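Local atomic coordinates of PipY (Synechococcus elongatus, PDB entry 5NLC), a protein that binds pyridoxal 5'-phosphate and is probably involved in keeping the level of this vitamin B6 cofactor in balance. Residues L113-K118 with V146-L151; T66-G71 with W87-D92; D92-A97 with P138-L143; A166-A171 with L190-S195. One frame throughout, in Å; residues are numbered along the deposited sequence.

Contact 1: residues L113-K118 with V146-L151; sequences LCLQVK and VQIRGL
L113 grips both flanks of I148. Its backbone N-H reaches Q147 O at 2.9 Å, and L113 O receives R149 N at 2.8 Å. Further on, L115 N binds G150 O at 3.0 Å. L113 therefore pairs with I148 but L115 with L151, so two residues, R149 and G150, stand opposite the single C114. This is a beta bulge in a parallel pair, and G150 N is left buried without a partner. The extra residue brings I148 and L151 to the same face as L113 and L115. L113 CD1 lies against CB and both methyls of V146, which precedes the strand, coming to 3.7 Å from V146 CB. L115 CD1 lies 3.9 Å from I148 CG2, the branch that stands anti to the isoleucine N. Past the paired region, V117 CG2 meets L151 CD2 at 3.8 Å. The strands belong to the beta-alpha-beta unit 112-116, 130-141, 147-152 of the modified TIM barrel, and this leucine-rich face is roofed by its crossover helix: L133 covers L115, V117 and L151, while L140 covers I148. A175 and L178 of helix 161-181 close over L151. C114 points to the other face, its CB 3.8 Å from G150 O. R149 leans its CB on L113 O, 3.8 Å away; its chain then bends at chi2 and chi3 and carries the guanidinium out to R186 O and T188 OG1, whereas Q147 NE2 is held by S110 O.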
# COMPACT_ATOMS: atom_id res chain seq x y z
N LEU A 113 3.12 -0.04 -7.68
CA LEU A 113 2.42 1.16 -7.25
C LEU A 113 0.96 0.86 -7.08
O LEU A 113 0.38 0.10 -7.87
CB LEU A 113 2.56 2.28 -8.25
CG LEU A 113 3.98 2.64 -8.70
CD1 LEU A 113 3.88 3.83 -9.62
CD2 LEU A 113 4.90 3.01 -7.59
N CYS A 114 0.41 1.39 -5.99
CA CYS A 114 -1.01 1.64 -5.93
C CYS A 114 -1.24 3.15 -6.08
O CYS A 114 -0.44 4.02 -5.64
CB CYS A 114 -1.66 1.08 -4.65
SG CYS A 114 -1.58 -0.73 -4.55
N LEU A 115 -2.34 3.45 -6.73
CA LEU A 115 -2.78 4.82 -6.86
C LEU A 115 -3.78 5.12 -5.74
O LEU A 115 -4.84 4.46 -5.64
CB LEU A 115 -3.44 4.99 -8.21
CG LEU A 115 -2.58 4.57 -9.40
CD1 LEU A 115 -3.38 4.75 -10.68
CD2 LEU A 115 -1.35 5.42 -9.46
N GLN A 116 -3.45 6.09 -4.92
CA GLN A 116 -4.23 6.46 -3.76
C GLN A 116 -5.26 7.47 -4.22
O GLN A 116 -4.90 8.58 -4.60
CB GLN A 116 -3.36 7.12 -2.73
CG GLN A 116 -4.09 7.42 -1.42
CD GLN A 116 -3.22 8.05 -0.37
OE1 GLN A 116 -2.10 7.65 -0.19
NE2 GLN A 116 -3.81 8.92 0.44
N VAL A 117 -6.53 7.06 -4.16
CA VAL A 117 -7.64 7.80 -4.72
C VAL A 117 -8.50 8.32 -3.58
O VAL A 117 -8.83 7.59 -2.66
CB VAL A 117 -8.53 6.87 -5.57
CG1 VAL A 117 -9.66 7.68 -6.23
CG2 VAL A 117 -7.70 6.27 -6.67
N LYS A 118 -8.93 9.56 -3.72
CA LYS A 118 -9.77 10.22 -2.75
C LYS A 118 -11.21 10.18 -3.30
O LYS A 118 -11.58 10.97 -4.13
CB LYS A 118 -9.29 11.65 -2.49
CG LYS A 118 -10.13 12.42 -1.50
CD LYS A 118 -9.63 13.84 -1.21
CE LYS A 118 -8.44 13.82 -0.28
NZ LYS A 118 -8.06 15.22 0.08
N VAL A 146 7.44 1.69 -14.18
CA VAL A 146 6.77 1.31 -12.94
C VAL A 146 5.77 0.27 -13.22
O VAL A 146 5.42 0.11 -14.38
CB VAL A 146 6.09 2.52 -12.33
CG1 VAL A 146 7.13 3.52 -11.78
CG2 VAL A 146 5.11 3.17 -13.31
N GLN A 147 5.22 -0.38 -12.17
CA GLN A 147 4.18 -1.42 -12.36
C GLN A 147 3.00 -0.97 -11.57
O GLN A 147 2.97 -1.15 -10.35
CB GLN A 147 4.64 -2.81 -11.89
CG GLN A 147 5.84 -3.36 -12.68
CD GLN A 147 6.45 -4.55 -11.97
OE1 GLN A 147 5.94 -5.63 -12.08
NE2 GLN A 147 7.48 -4.32 -11.15
N ILE A 148 2.03 -0.36 -12.24
CA ILE A 148 0.79 0.11 -11.53
C ILE A 148 -0.08 -1.11 -11.28
O ILE A 148 -0.40 -1.80 -12.24
CB ILE A 148 0.07 1.20 -12.35
CG1 ILE A 148 0.96 2.42 -12.42
CG2 ILE A 148 -1.26 1.58 -11.66
CD1 ILE A 148 0.53 3.38 -13.52
N ARG A 149 -0.43 -1.44 -10.03
CA ARG A 149 -1.10 -2.71 -9.77
C ARG A 149 -2.45 -2.57 -9.11
O ARG A 149 -3.16 -3.57 -8.95
CB ARG A 149 -0.19 -3.55 -8.83
CG ARG A 149 1.13 -3.95 -9.46
CD ARG A 149 0.99 -4.71 -10.77
NE ARG A 149 0.15 -5.86 -10.56
CZ ARG A 149 0.52 -6.95 -9.88
NH1 ARG A 149 -0.39 -7.93 -9.74
NH2 ARG A 149 1.78 -7.09 -9.35
N GLY A 150 -2.84 -1.36 -8.78
CA GLY A 150 -4.17 -1.17 -8.10
C GLY A 150 -4.42 0.15 -7.47
O GLY A 150 -3.78 1.09 -7.81
N LEU A 151 -5.42 0.20 -6.54
CA LEU A 151 -5.85 1.40 -5.89
C LEU A 151 -5.64 1.25 -4.40
O LEU A 151 -5.77 0.12 -3.89
CB LEU A 151 -7.35 1.67 -6.10
CG LEU A 151 -7.84 1.86 -7.50
CD1 LEU A 151 -9.29 2.36 -7.41
CD2 LEU A 151 -6.96 2.86 -8.25

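Contact 2: residues T66-G71 with W87-D92; sequences TWHLLG and WIHSVD
H68 and H89 meet edge against edge through a 2.7 Å hydrogen bond between H68 ND1 and H89 NE2, their planes turned 45° apart. This is the tight side of a regular parallel pair, bonded W87 N to W67 O, L69 N to W87 O and H89 N to L69 O. W87 stacks on H68 in offset fashion, H68 CE1 lying over the indole 3.4 Å from W87 CD1. L70 CD2 makes a CH-pi contact over H89, 4.0 Å from the ring centroid. Second partners fix both imidazoles: H43 ND1 binds H68 NE2, and S191 OG binds H89 ND1. With an alanine at H68, H89 NE2 and H43 ND1 would probably each lose a partner and a gap would open beside W87. The other face is looser, with L69 CD2 and I88 CG2 4.3 Å apart, and at the partly exposed end the T66 methyl only brushes the indole edge. A second tight point lies beyond the strands: S90 OG donates to G71 O at 2.6 Å from above the carbonyl plane. The aromatic cluster, with W208 edge-to-face, lies on the inner side of the modified TIM barrel, where L70 borders N47 and R210 of the pyridoxal phosphate site, empty in this chain.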
# COMPACT_ATOMS: atom_id res chain seq x y z
N THR A 66 9.57 -8.10 1.63
CA THR A 66 9.03 -7.10 0.77
C THR A 66 8.63 -5.84 1.58
O THR A 66 7.86 -5.96 2.55
CB THR A 66 7.82 -7.68 0.05
OG1 THR A 66 8.23 -8.78 -0.72
CG2 THR A 66 7.17 -6.71 -0.85
N TRP A 67 9.22 -4.67 1.22
CA TRP A 67 8.95 -3.41 1.89
C TRP A 67 7.91 -2.57 1.13
O TRP A 67 8.05 -2.34 -0.10
CB TRP A 67 10.22 -2.58 1.97
CG TRP A 67 11.22 -3.13 2.99
CD1 TRP A 67 12.33 -3.89 2.74
CD2 TRP A 67 11.14 -2.99 4.38
NE1 TRP A 67 12.96 -4.21 3.93
CE2 TRP A 67 12.25 -3.65 4.95
CE3 TRP A 67 10.23 -2.35 5.23
CZ2 TRP A 67 12.49 -3.67 6.36
CZ3 TRP A 67 10.51 -2.36 6.64
CH2 TRP A 67 11.58 -3.05 7.17
N HIS A 68 6.97 -2.06 1.89
CA HIS A 68 5.82 -1.30 1.39
C HIS A 68 5.86 0.09 2.01
O HIS A 68 5.95 0.19 3.27
CB HIS A 68 4.53 -1.98 1.85
CG HIS A 68 4.29 -3.33 1.25
ND1 HIS A 68 3.39 -3.53 0.23
CD2 HIS A 68 4.84 -4.54 1.49
CE1 HIS A 68 3.42 -4.80 -0.14
NE2 HIS A 68 4.24 -5.45 0.65
N LEU A 69 5.76 1.15 1.21
CA LEU A 69 5.61 2.47 1.72
C LEU A 69 4.13 2.80 1.72
O LEU A 69 3.45 2.75 0.71
CB LEU A 69 6.42 3.48 0.85
CG LEU A 69 6.21 4.94 1.21
CD1 LEU A 69 6.69 5.19 2.64
CD2 LEU A 69 6.98 5.84 0.28
N LEU A 70 3.64 3.18 2.91
CA LEU A 70 2.25 3.33 3.12
C LEU A 70 1.77 4.76 3.30
O LEU A 70 0.57 4.99 3.29
CB LEU A 70 1.86 2.51 4.35
CG LEU A 70 2.14 1.01 4.28
CD1 LEU A 70 1.80 0.40 5.64
CD2 LEU A 70 1.43 0.38 3.13
N GLY A 71 2.65 5.70 3.61
CA GLY A 71 2.22 7.04 3.90
C GLY A 71 2.62 7.99 2.79
O GLY A 71 3.18 7.59 1.77
N TRP A 87 7.08 -1.79 -3.03
CA TRP A 87 5.74 -1.29 -3.23
C TRP A 87 5.61 0.10 -2.67
O TRP A 87 6.07 0.37 -1.50
CB TRP A 87 4.67 -2.13 -2.50
CG TRP A 87 4.34 -3.42 -3.17
CD1 TRP A 87 5.06 -4.54 -3.10
CD2 TRP A 87 3.20 -3.73 -3.99
NE1 TRP A 87 4.49 -5.54 -3.84
CE2 TRP A 87 3.33 -5.07 -4.38
CE3 TRP A 87 2.10 -3.00 -4.45
CZ2 TRP A 87 2.43 -5.69 -5.26
CZ3 TRP A 87 1.15 -3.65 -5.25
CH2 TRP A 87 1.36 -4.94 -5.70
N ILE A 88 4.96 0.97 -3.43
CA ILE A 88 4.61 2.30 -2.95
C ILE A 88 3.12 2.45 -3.11
O ILE A 88 2.63 2.46 -4.24
CB ILE A 88 5.38 3.41 -3.73
CG1 ILE A 88 6.87 3.19 -3.62
CG2 ILE A 88 4.89 4.78 -3.27
CD1 ILE A 88 7.69 4.07 -4.52
N HIS A 89 2.38 2.52 -1.98
CA HIS A 89 0.90 2.52 -2.02
C HIS A 89 0.27 3.88 -2.17
O HIS A 89 -0.90 3.98 -2.50
CB HIS A 89 0.33 1.84 -0.77
CG HIS A 89 0.67 0.39 -0.68
ND1 HIS A 89 -0.30 -0.59 -0.70
CD2 HIS A 89 1.86 -0.27 -0.56
CE1 HIS A 89 0.27 -1.78 -0.58
NE2 HIS A 89 1.58 -1.62 -0.49
N SER A 90 1.01 4.96 -1.99
CA SER A 90 0.44 6.24 -1.78
C SER A 90 0.68 7.12 -2.97
O SER A 90 1.03 8.30 -2.84
CB SER A 90 1.08 6.86 -0.55
OG SER A 90 2.52 6.77 -0.61
N VAL A 91 0.59 6.58 -4.17
CA VAL A 91 0.83 7.44 -5.33
C VAL A 91 -0.41 8.27 -5.59
O VAL A 91 -1.39 7.76 -6.07
CB VAL A 91 1.20 6.63 -6.54
CG1 VAL A 91 1.57 7.53 -7.68
CG2 VAL A 91 2.42 5.78 -6.14
N ASP A 92 -0.37 9.52 -5.19
CA ASP A 92 -1.55 10.35 -5.10
C ASP A 92 -1.76 11.36 -6.20
O ASP A 92 -2.72 12.15 -6.16
CB ASP A 92 -1.55 11.05 -3.73
CG ASP A 92 -0.40 12.05 -3.59
OD1 ASP A 92 0.74 11.84 -4.01
OD2 ASP A 92 -0.66 13.09 -3.04

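Contact 3: residues D92-A97 with P138-L143; sequences DSWALA and PQLSQL
A97, which packs on L140 across the contact, gives its backbone N-H to S93 O at 3.1 Å. The same oxygen takes a weak second bond from L96 N, which bonds chiefly to S93 OG, also 3.1 Å away. S93 is thus the N-cap of helix 94-107, and its two oxygens hold the first turn from which W94 and A97 face helix 130-141. W94 carries most of the meeting. A chi1 of 161° turns the W94 indole away from its own N and across to the other helix, and its six-membered ring does the touching. W94 CH2 lies 3.7 Å from Q139 CB, the base of a side chain that then turns off. L140 and W94 run antiparallel alongside each other, bringing L140 CD2 to 3.8 Å from W94 CE3. The same L140 CD2 methyl reaches A97 CB at 3.9 Å, so it fills the step between tryptophan and alanine. Just past the helix end L143 continues the seam with both branches: L143 CD2 meets W94 CH2 at 4.0 Å, and L143 CD1 lies against A97 CB at 4.1 Å. The indole N-H is turned elsewhere, to a weak bond with E98 OE1, and W128 packs beside the ring. Apolar, partly buried and far from the cofactor site, this is packing between neighbouring outer helices of the barrel, at the start of helix 94-107 and the end of helix 130-141.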
# COMPACT_ATOMS: atom_id res chain seq x y z
N ASP A 92 -0.37 9.52 -5.19
CA ASP A 92 -1.55 10.35 -5.10
C ASP A 92 -1.76 11.36 -6.20
O ASP A 92 -2.72 12.15 -6.16
CB ASP A 92 -1.55 11.05 -3.73
CG ASP A 92 -0.40 12.05 -3.59
OD1 ASP A 92 0.74 11.84 -4.01
OD2 ASP A 92 -0.66 13.09 -3.04
N SER A 93 -0.89 11.38 -7.20
CA SER A 93 -1.03 12.35 -8.28
C SER A 93 -0.31 11.87 -9.52
O SER A 93 0.60 10.98 -9.45
CB SER A 93 -0.40 13.67 -7.85
OG SER A 93 1.01 13.47 -7.59
N TRP A 94 -0.66 12.51 -10.63
CA TRP A 94 0.03 12.25 -11.87
C TRP A 94 1.50 12.64 -11.69
O TRP A 94 2.43 11.91 -12.08
CB TRP A 94 -0.59 13.05 -13.05
CG TRP A 94 0.35 13.14 -14.15
CD1 TRP A 94 1.11 14.19 -14.46
CD2 TRP A 94 0.77 12.08 -15.02
NE1 TRP A 94 1.93 13.90 -15.54
CE2 TRP A 94 1.75 12.59 -15.87
CE3 TRP A 94 0.38 10.75 -15.18
CZ2 TRP A 94 2.36 11.82 -16.88
CZ3 TRP A 94 1.01 9.98 -16.17
CH2 TRP A 94 1.96 10.52 -17.00
N ALA A 95 1.75 13.83 -11.13
CA ALA A 95 3.15 14.27 -10.96
C ALA A 95 4.04 13.25 -10.24
O ALA A 95 5.17 13.00 -10.64
CB ALA A 95 3.17 15.55 -10.15
N LEU A 96 3.49 12.62 -9.21
CA LEU A 96 4.29 11.72 -8.41
C LEU A 96 4.50 10.44 -9.23
O LEU A 96 5.61 9.84 -9.19
CB LEU A 96 3.64 11.38 -7.07
CG LEU A 96 4.48 10.43 -6.15
CD1 LEU A 96 5.88 10.94 -5.87
CD2 LEU A 96 3.73 10.09 -4.84
N ALA A 97 3.48 10.00 -9.92
CA ALA A 97 3.62 8.79 -10.72
C ALA A 97 4.69 8.98 -11.79
O ALA A 97 5.56 8.09 -11.98
CB ALA A 97 2.33 8.43 -11.39
N PRO A 138 -4.70 6.98 -19.88
CA PRO A 138 -3.90 6.67 -21.04
C PRO A 138 -2.43 6.97 -20.83
O PRO A 138 -1.59 6.21 -21.30
CB PRO A 138 -4.48 7.57 -22.14
CG PRO A 138 -5.86 7.83 -21.70
CD PRO A 138 -5.78 7.93 -20.21
N GLN A 139 -2.13 8.06 -20.14
CA GLN A 139 -0.76 8.42 -19.89
C GLN A 139 -0.14 7.53 -18.81
O GLN A 139 1.03 7.12 -18.90
CB GLN A 139 -0.66 9.88 -19.48
CG GLN A 139 -0.83 10.83 -20.66
CD GLN A 139 -2.24 10.94 -21.14
OE1 GLN A 139 -3.18 10.99 -20.31
NE2 GLN A 139 -2.43 10.99 -22.51
N LEU A 140 -0.94 7.18 -17.79
CA LEU A 140 -0.46 6.21 -16.80
C LEU A 140 -0.09 4.87 -17.42
O LEU A 140 0.92 4.26 -17.05
CB LEU A 140 -1.51 5.99 -15.72
CG LEU A 140 -1.67 7.19 -14.81
CD1 LEU A 140 -2.99 7.11 -14.07
CD2 LEU A 140 -0.53 7.29 -13.81
N SER A 141 -0.91 4.42 -18.33
CA SER A 141 -0.68 3.20 -19.09
C SER A 141 0.60 3.19 -19.92
O SER A 141 1.15 2.13 -20.15
CB SER A 141 -1.88 2.92 -20.02
OG SER A 141 -2.99 2.61 -19.19
N GLN A 142 1.10 4.36 -20.28
CA GLN A 142 2.36 4.45 -21.02
C GLN A 142 3.62 4.62 -20.21
O GLN A 142 4.70 4.73 -20.78
CB GLN A 142 2.23 5.59 -22.03
CG GLN A 142 1.14 5.21 -23.01
CD GLN A 142 0.67 6.35 -23.88
OE1 GLN A 142 0.91 7.54 -23.59
NE2 GLN A 142 -0.03 6.00 -24.98
N LEU A 143 3.49 4.73 -18.89
CA LEU A 143 4.65 4.76 -18.03
C LEU A 143 5.30 3.37 -18.10
O LEU A 143 4.65 2.36 -17.84
CB LEU A 143 4.26 5.16 -16.60
CG LEU A 143 3.77 6.59 -16.42
CD1 LEU A 143 3.31 6.81 -14.98
CD2 LEU A 143 4.77 7.67 -16.82

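Contact 4: residues A166-A171 with L190-S195; sequences ALFAQA and LSMGMS
Strand 189-191 runs out into a loop that carries S195, which binds pyridoxal phosphate when the cofactor is present; this chain carries none. Helix 161-181 packs against that run-out through F168 and A171. F168 and M192 lie alongside, running in opposite senses. The ring carbon F168 CE1 lies 3.8 Å from M192 CB, and F168 CZ comes within 4.0 Å of G193 N. M192 CG is placed between its own backbone N and carbonyl carbon (chi1 56°), and from there the chain extends toward the helix backbone. In the conformer described, M192 SD stands obliquely to the F168 ring, 4.7 Å from its centroid, as a Met-aromatic contact; a second conformer is modelled, so the thioether is less certainly placed than CB. The same conformer puts M192 CE 3.8 Å from F168 O and M192 SD 4.2 Å from A171 CB. Nearer the strand, L190 CD2 approaches A171 O at 4.1 Å. A leucine in place of F168 would probably leave M192 CB and the G193 backbone less covered. At G193, phi 111° and psi 115° would make a side chain collide with M192 O, so glycine suits this position. Around this core, L200 and A201 of helix 198-203 close over F168, and A201 also touches M192. On the strand side, L190 and M192 form backbone bonds to W208 of strand 208-211, while S191 pairs with L151 of strand 147-152 and with V153 just beyond it.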
# COMPACT_ATOMS: atom_id res chain seq x y z
N ALA A 166 -19.36 1.33 2.68
CA ALA A 166 -19.80 1.86 1.39
C ALA A 166 -18.59 2.35 0.59
O ALA A 166 -18.49 2.13 -0.65
CB ALA A 166 -20.87 2.93 1.57
N LEU A 167 -17.63 2.96 1.28
CA LEU A 167 -16.41 3.45 0.64
C LEU A 167 -15.59 2.35 0.02
O LEU A 167 -15.14 2.54 -1.13
CB LEU A 167 -15.55 4.31 1.60
CG LEU A 167 -14.17 4.76 1.09
CD1 LEU A 167 -14.24 5.85 0.03
CD2 LEU A 167 -13.37 5.24 2.27
N PHE A 168 -15.39 1.24 0.78
CA PHE A 168 -14.60 0.14 0.32
C PHE A 168 -15.27 -0.57 -0.86
O PHE A 168 -14.58 -0.99 -1.81
CB PHE A 168 -14.25 -0.81 1.43
CG PHE A 168 -13.32 -0.23 2.50
CD1 PHE A 168 -12.39 0.78 2.23
CD2 PHE A 168 -13.35 -0.79 3.77
CE1 PHE A 168 -11.52 1.22 3.25
CE2 PHE A 168 -12.52 -0.38 4.76
CZ PHE A 168 -11.60 0.65 4.50
N ALA A 169 -16.60 -0.59 -0.85
CA ALA A 169 -17.35 -1.15 -1.99
C ALA A 169 -17.21 -0.29 -3.24
O ALA A 169 -17.03 -0.80 -4.36
CB ALA A 169 -18.82 -1.32 -1.57
N GLN A 170 -17.28 1.01 -3.03
CA GLN A 170 -17.10 1.98 -4.10
C GLN A 170 -15.74 1.87 -4.68
O GLN A 170 -15.63 1.98 -5.89
CB GLN A 170 -17.38 3.38 -3.64
CG GLN A 170 -17.39 4.46 -4.71
CD GLN A 170 -17.40 5.86 -4.12
OE1 GLN A 170 -17.24 6.06 -2.87
NE2 GLN A 170 -17.53 6.85 -4.99
N ALA A 171 -14.71 1.69 -3.86
CA ALA A 171 -13.36 1.44 -4.37
C ALA A 171 -13.27 0.22 -5.23
O ALA A 171 -12.74 0.29 -6.31
CB ALA A 171 -12.38 1.33 -3.23
N LEU A 190 -6.31 -4.13 -4.35
CA LEU A 190 -7.02 -3.14 -3.57
C LEU A 190 -6.36 -3.03 -2.20
O LEU A 190 -6.48 -3.94 -1.38
CB LEU A 190 -8.49 -3.56 -3.43
CG LEU A 190 -9.41 -3.34 -4.61
CD1 LEU A 190 -10.77 -4.00 -4.38
CD2 LEU A 190 -9.51 -1.90 -5.04
N SER A 191 -5.69 -1.91 -1.98
CA SER A 191 -4.93 -1.64 -0.79
C SER A 191 -5.86 -0.79 0.11
O SER A 191 -6.00 0.37 -0.09
CB SER A 191 -3.65 -0.87 -1.09
OG SER A 191 -3.01 -0.72 0.17
N MET A 192 -6.57 -1.44 1.00
CA MET A 192 -7.60 -0.82 1.84
C MET A 192 -7.76 -1.70 3.10
O MET A 192 -7.66 -2.90 2.99
CB MET A 192 -8.95 -0.66 1.10
CG MET A 192 -9.58 -1.93 0.51
SD MET A 192 -11.02 -1.59 -0.58
CE MET A 192 -11.70 -3.20 -0.84
N GLY A 193 -7.99 -1.10 4.25
CA GLY A 193 -8.18 -1.83 5.51
C GLY A 193 -6.98 -1.57 6.43
O GLY A 193 -5.87 -1.96 6.09
N MET A 194 -7.22 -0.92 7.55
CA MET A 194 -6.21 -0.61 8.52
C MET A 194 -6.63 -1.21 9.87
O MET A 194 -7.60 -2.01 9.92
CB MET A 194 -5.91 0.89 8.54
CG MET A 194 -7.07 1.88 8.56
SD MET A 194 -8.03 1.84 10.08
CE MET A 194 -6.99 2.77 11.19
N SER A 195 -5.98 -0.81 10.95
CA SER A 195 -6.09 -1.54 12.22
C SER A 195 -7.52 -1.72 12.70
O SER A 195 -7.86 -2.79 13.13
CB SER A 195 -5.25 -0.82 13.31
OG SER A 195 -5.71 0.53 13.35

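In the fold
From the N terminus, contact 2 comes first, closing the loop through helix 78-84 between two neighbouring strands. Contact 3 opens at its last residue, D92, and spans to L143. Contact 1 starts within that span and closes beyond it at L151, so contacts 1 and 3 cross: one pairs strands 112-116 and 147-152, the other pairs helices outside them. Contact 4 follows in series, its loop running from helix 161-181 to strand 189-191. The sheet makes the lateral links, C114 N to I88 O between contacts 1 and 2, and strand 147-152 to strand 189-191 between 1 and 4. Inside the barrel, a side-chain bond ties contact 2 directly to contact 4.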